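Long-range contact in Protease/Reverse transcriptase/ribonuclease H (Eastern chimpanzee simian foamy virus, PDB 7KSF), which combines an aspartic protease, a reverse transcriptase and a ribonuclease H in one chain, which probably processes viral polyproteins and copies the foamy virus RNA genome into DNA: residues Tyr130-Arg144 with Phe330-Leu342. The protein carries 1 engineered substitution. Sequence-based numbering, arbitrary orientation.
Sequences YDNLWQHWENQVGHR and FQILLQAGYVVSL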
# COMPACT_ATOMS: atom_id res chain seq x y z
N TYR A 130 -21.53 -12.53 -6.15
CA TYR A 130 -21.05 -11.37 -6.88
C TYR A 130 -19.73 -11.70 -7.57
O TYR A 130 -18.74 -10.98 -7.43
CB TYR A 130 -20.91 -10.17 -5.94
CG TYR A 130 -22.20 -9.85 -5.22
CD1 TYR A 130 -22.40 -10.25 -3.91
CD2 TYR A 130 -23.21 -9.16 -5.86
CE1 TYR A 130 -23.58 -9.97 -3.26
CE2 TYR A 130 -24.40 -8.87 -5.21
CZ TYR A 130 -24.57 -9.27 -3.91
OH TYR A 130 -25.75 -8.99 -3.26
N ASP A 131 -19.72 -12.80 -8.32
CA ASP A 131 -18.51 -13.19 -9.05
C ASP A 131 -18.23 -12.21 -10.18
O ASP A 131 -17.06 -11.93 -10.48
CB ASP A 131 -18.65 -14.61 -9.59
CG ASP A 131 -17.36 -15.12 -10.21
OD1 ASP A 131 -16.30 -15.06 -9.56
OD2 ASP A 131 -17.41 -15.59 -11.37
N ASN A 132 -19.27 -11.69 -10.82
CA ASN A 132 -19.10 -10.73 -11.91
C ASN A 132 -18.55 -9.39 -11.43
O ASN A 132 -18.15 -8.57 -12.26
CB ASN A 132 -20.44 -10.50 -12.62
CG ASN A 132 -21.11 -11.80 -13.02
OD1 ASN A 132 -20.44 -12.82 -13.21
ND2 ASN A 132 -22.43 -11.78 -13.15
N LEU A 133 -18.53 -9.16 -10.12
CA LEU A 133 -17.99 -7.92 -9.59
C LEU A 133 -16.46 -7.95 -9.54
O LEU A 133 -15.81 -6.94 -9.84
CB LEU A 133 -18.55 -7.65 -8.19
CG LEU A 133 -18.09 -6.36 -7.52
CD1 LEU A 133 -18.54 -5.17 -8.34
CD2 LEU A 133 -18.62 -6.28 -6.11
N TRP A 134 -15.88 -9.08 -9.17
CA TRP A 134 -14.43 -9.18 -9.06
C TRP A 134 -13.78 -9.11 -10.43
O TRP A 134 -14.41 -9.42 -11.46
CB TRP A 134 -14.04 -10.48 -8.35
CG TRP A 134 -15.03 -10.91 -7.31
CD1 TRP A 134 -15.77 -12.05 -7.30
CD2 TRP A 134 -15.39 -10.19 -6.13
NE1 TRP A 134 -16.57 -12.10 -6.18
CE2 TRP A 134 -16.35 -10.96 -5.45
CE3 TRP A 134 -15.00 -8.96 -5.58
CZ2 TRP A 134 -16.93 -10.55 -4.24
CZ3 TRP A 134 -15.57 -8.56 -4.39
CH2 TRP A 134 -16.52 -9.35 -3.73
N GLN A 135 -12.52 -8.70 -10.46
CA GLN A 135 -11.77 -8.67 -11.70
C GLN A 135 -11.24 -10.06 -12.01
O GLN A 135 -10.51 -10.65 -11.21
CB GLN A 135 -10.61 -7.67 -11.62
CG GLN A 135 -10.01 -7.35 -12.97
CD GLN A 135 -8.57 -6.89 -12.88
OE1 GLN A 135 -8.02 -6.73 -11.79
NE2 GLN A 135 -7.94 -6.69 -14.03
N HIS A 136 -11.63 -10.60 -13.16
CA HIS A 136 -11.18 -11.91 -13.61
C HIS A 136 -10.03 -11.84 -14.59
O HIS A 136 -9.09 -12.64 -14.50
CB HIS A 136 -12.35 -12.68 -14.24
CG HIS A 136 -13.51 -12.88 -13.32
ND1 HIS A 136 -13.72 -14.07 -12.65
CD2 HIS A 136 -14.51 -12.05 -12.94
CE1 HIS A 136 -14.81 -13.96 -11.92
NE2 HIS A 136 -15.31 -12.75 -12.07
N TRP A 137 -10.06 -10.90 -15.54
CA TRP A 137 -9.01 -10.76 -16.53
C TRP A 137 -8.11 -9.60 -16.17
O TRP A 137 -8.56 -8.61 -15.57
CB TRP A 137 -9.60 -10.54 -17.93
CG TRP A 137 -10.56 -11.60 -18.35
CD1 TRP A 137 -11.91 -11.58 -18.19
CD2 TRP A 137 -10.24 -12.84 -18.99
NE1 TRP A 137 -12.46 -12.74 -18.70
CE2 TRP A 137 -11.45 -13.53 -19.19
CE3 TRP A 137 -9.05 -13.44 -19.40
CZ2 TRP A 137 -11.51 -14.78 -19.80
CZ3 TRP A 137 -9.11 -14.67 -20.00
CH2 TRP A 137 -10.32 -15.33 -20.19
N GLU A 138 -6.83 -9.71 -16.52
CA GLU A 138 -5.94 -8.57 -16.40
C GLU A 138 -6.37 -7.48 -17.38
O GLU A 138 -6.83 -7.77 -18.49
CB GLU A 138 -4.49 -8.98 -16.67
CG GLU A 138 -3.90 -9.91 -15.62
CD GLU A 138 -2.39 -10.03 -15.74
OE1 GLU A 138 -1.80 -9.31 -16.58
OE2 GLU A 138 -1.79 -10.84 -15.00
N ASN A 139 -6.29 -6.31 -17.03
CA ASN A 139 -6.69 -5.13 -17.81
C ASN A 139 -8.19 -5.11 -18.10
O ASN A 139 -8.64 -4.38 -18.98
CB ASN A 139 -5.89 -5.04 -19.11
CG ASN A 139 -4.41 -5.27 -18.90
OD1 ASN A 139 -3.80 -6.09 -19.59
ND2 ASN A 139 -3.83 -4.57 -17.94
N GLN A 140 -8.96 -5.90 -17.36
CA GLN A 140 -10.41 -5.89 -17.50
C GLN A 140 -11.00 -4.63 -16.88
O GLN A 140 -10.66 -4.26 -15.76
CB GLN A 140 -11.00 -7.14 -16.83
CG GLN A 140 -12.46 -7.01 -16.46
CD GLN A 140 -12.95 -8.20 -15.67
OE1 GLN A 140 -12.19 -9.12 -15.37
NE2 GLN A 140 -14.23 -8.19 -15.32
N VAL A 141 -11.88 -3.97 -17.63
CA VAL A 141 -12.55 -2.77 -17.17
C VAL A 141 -14.06 -2.94 -17.34
O VAL A 141 -14.52 -3.78 -18.11
CB VAL A 141 -12.08 -1.50 -17.92
CG1 VAL A 141 -10.58 -1.35 -17.82
CG2 VAL A 141 -12.53 -1.54 -19.37
N GLY A 142 -14.81 -2.13 -16.61
CA GLY A 142 -16.26 -2.17 -16.64
C GLY A 142 -16.85 -0.95 -17.33
O GLY A 142 -16.22 0.11 -17.38
N HIS A 143 -18.05 -1.11 -17.86
CA HIS A 143 -18.77 -0.01 -18.48
C HIS A 143 -19.71 0.64 -17.46
O HIS A 143 -20.38 -0.05 -16.69
CB HIS A 143 -19.57 -0.48 -19.70
CG HIS A 143 -20.34 0.61 -20.38
ND1 HIS A 143 -19.73 1.67 -21.00
CD2 HIS A 143 -21.67 0.79 -20.54
CE1 HIS A 143 -20.65 2.47 -21.51
NE2 HIS A 143 -21.84 1.96 -21.25
N ARG A 144 -19.74 1.96 -17.47
CA ARG A 144 -20.55 2.75 -16.54
C ARG A 144 -21.64 3.47 -17.33
O ARG A 144 -21.34 4.39 -18.10
CB ARG A 144 -19.67 3.74 -15.78
CG ARG A 144 -20.40 4.54 -14.74
CD ARG A 144 -20.85 3.67 -13.59
NE ARG A 144 -21.48 4.46 -12.55
CZ ARG A 144 -22.76 4.84 -12.57
NH1 ARG A 144 -23.53 4.50 -13.59
NH2 ARG A 144 -23.26 5.56 -11.58
N PHE A 330 -21.52 -4.21 -2.66
CA PHE A 330 -21.24 -5.00 -3.85
C PHE A 330 -22.32 -4.82 -4.91
O PHE A 330 -22.02 -4.70 -6.10
CB PHE A 330 -21.09 -6.47 -3.49
CG PHE A 330 -19.86 -6.78 -2.68
CD1 PHE A 330 -18.78 -5.92 -2.70
CD2 PHE A 330 -19.80 -7.91 -1.90
CE1 PHE A 330 -17.65 -6.19 -1.96
CE2 PHE A 330 -18.68 -8.19 -1.15
CZ PHE A 330 -17.60 -7.33 -1.18
N GLN A 331 -23.59 -4.79 -4.49
CA GLN A 331 -24.67 -4.62 -5.46
C GLN A 331 -24.53 -3.29 -6.19
O GLN A 331 -24.70 -3.22 -7.41
CB GLN A 331 -26.02 -4.71 -4.76
CG GLN A 331 -26.33 -6.07 -4.17
CD GLN A 331 -27.64 -6.09 -3.40
OE1 GLN A 331 -28.23 -5.04 -3.14
NE2 GLN A 331 -28.10 -7.28 -3.04
N ILE A 332 -24.21 -2.22 -5.45
CA ILE A 332 -24.02 -0.91 -6.08
C ILE A 332 -22.91 -0.98 -7.12
O ILE A 332 -23.10 -0.61 -8.28
CB ILE A 332 -23.72 0.15 -5.01
CG1 ILE A 332 -24.92 0.33 -4.08
CG2 ILE A 332 -23.35 1.47 -5.67
CD1 ILE A 332 -24.69 1.34 -2.98
N LEU A 333 -21.74 -1.48 -6.71
CA LEU A 333 -20.60 -1.51 -7.63
C LEU A 333 -20.87 -2.44 -8.81
O LEU A 333 -20.43 -2.16 -9.93
CB LEU A 333 -19.34 -1.95 -6.89
CG LEU A 333 -18.98 -1.09 -5.67
CD1 LEU A 333 -17.74 -1.63 -4.97
CD2 LEU A 333 -18.79 0.36 -6.07
N LEU A 334 -21.59 -3.53 -8.58
CA LEU A 334 -21.94 -4.42 -9.68
C LEU A 334 -23.02 -3.80 -10.57
O LEU A 334 -22.97 -3.93 -11.79
CB LEU A 334 -22.40 -5.77 -9.15
CG LEU A 334 -22.67 -6.84 -10.21
CD1 LEU A 334 -21.37 -7.24 -10.90
CD2 LEU A 334 -23.34 -8.04 -9.58
N GLN A 335 -24.01 -3.13 -9.96
CA GLN A 335 -25.08 -2.54 -10.75
C GLN A 335 -24.58 -1.37 -11.58
O GLN A 335 -25.03 -1.16 -12.72
CB GLN A 335 -26.22 -2.09 -9.84
CG GLN A 335 -27.54 -1.85 -10.55
CD GLN A 335 -28.20 -3.13 -11.02
OE1 GLN A 335 -27.81 -4.23 -10.62
NE2 GLN A 335 -29.21 -2.99 -11.87
N ALA A 336 -23.64 -0.58 -11.04
CA ALA A 336 -23.08 0.53 -11.80
C ALA A 336 -22.18 0.04 -12.93
O ALA A 336 -22.11 0.67 -13.99
CB ALA A 336 -22.30 1.46 -10.87
N GLY A 337 -21.51 -1.09 -12.73
CA GLY A 337 -20.53 -1.59 -13.68
C GLY A 337 -19.09 -1.47 -13.23
O GLY A 337 -18.19 -1.58 -14.07
N TYR A 338 -18.85 -1.23 -11.95
CA TYR A 338 -17.49 -1.15 -11.45
C TYR A 338 -16.92 -2.55 -11.23
O TYR A 338 -17.65 -3.55 -11.14
CB TYR A 338 -17.43 -0.35 -10.15
CG TYR A 338 -17.63 1.14 -10.36
CD1 TYR A 338 -16.62 1.93 -10.88
CD2 TYR A 338 -18.83 1.75 -10.01
CE1 TYR A 338 -16.80 3.28 -11.07
CE2 TYR A 338 -19.02 3.11 -10.19
CZ TYR A 338 -17.99 3.87 -10.72
OH TYR A 338 -18.17 5.23 -10.90
N VAL A 339 -15.59 -2.62 -11.16
CA VAL A 339 -14.86 -3.88 -11.08
C VAL A 339 -13.89 -3.79 -9.91
O VAL A 339 -13.12 -2.83 -9.82
CB VAL A 339 -14.11 -4.19 -12.39
CG1 VAL A 339 -13.22 -5.39 -12.21
CG2 VAL A 339 -15.10 -4.42 -13.52
N VAL A 340 -13.95 -4.78 -9.02
CA VAL A 340 -13.13 -4.82 -7.81
C VAL A 340 -11.96 -5.77 -8.04
O VAL A 340 -12.14 -6.88 -8.56
CB VAL A 340 -13.96 -5.25 -6.59
CG1 VAL A 340 -13.10 -5.26 -5.33
CG2 VAL A 340 -15.16 -4.34 -6.41
N SER A 341 -10.77 -5.35 -7.63
CA SER A 341 -9.57 -6.18 -7.70
C SER A 341 -9.32 -6.78 -6.33
O SER A 341 -9.02 -6.06 -5.37
CB SER A 341 -8.37 -5.36 -8.16
OG SER A 341 -7.17 -6.10 -8.03
N LEU A 342 -9.44 -8.10 -6.22
CA LEU A 342 -9.15 -8.79 -4.97
C LEU A 342 -7.67 -9.04 -4.77
O LEU A 342 -7.29 -9.68 -3.78
CB LEU A 342 -9.91 -10.12 -4.92
CG LEU A 342 -11.43 -9.95 -5.02
CD1 LEU A 342 -12.11 -11.30 -5.08
CD2 LEU A 342 -11.95 -9.13 -3.86
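W134 turns the edge of its six-membered ring onto the face of F330, an edge-to-face pair with the planes at 83°. W134 CH2 is the atom over that face, offset toward the rim. F330 sits on helix 319-336. F330 CB lies over the centre of the Y130 ring, 4.0 Å from the centroid. L342 CD1 covers one face of the W134 indole, and W134 NE1 is hydrogen-bonded to F127 O. L133 packs against helix 319-336 and against V340. Its CG is anti to the backbone N (chi1 -178°), which extends the two methyls toward the helix. L133 CD2 packs on F330 CB and CD1, and L133 CD1 meets L333 CB at 3.6 Å. L133 CG touches V340 CG2.

The chain after helix 117-129, probably still on the protease side of the sequence, crosses the end of helix 319-336 and the edge of strand 340-341. That strand pairs with strand 243-249 in an antiparallel sheet of the reverse transcriptase. W134 and V340 form a single beta bridge. V340 N donates to L133 O at 3.0 Å, nearly straight, and Q135 N donates to V340 O at 2.7 Å, more bent. G337 closes the helix in a Schellman motif. The backbones of G142-H143 and G337 meet there through CA-H...O contacts.

At the polar edge, Q331 NE2 donates to Y130 OH at 2.9 Å. The R144 guanidinium lies with one face over A336 CB. R144 NH2 forms a salt bridge with D294 OD2, while D294 OD1 is hydrogen-bonded to Y338 OH.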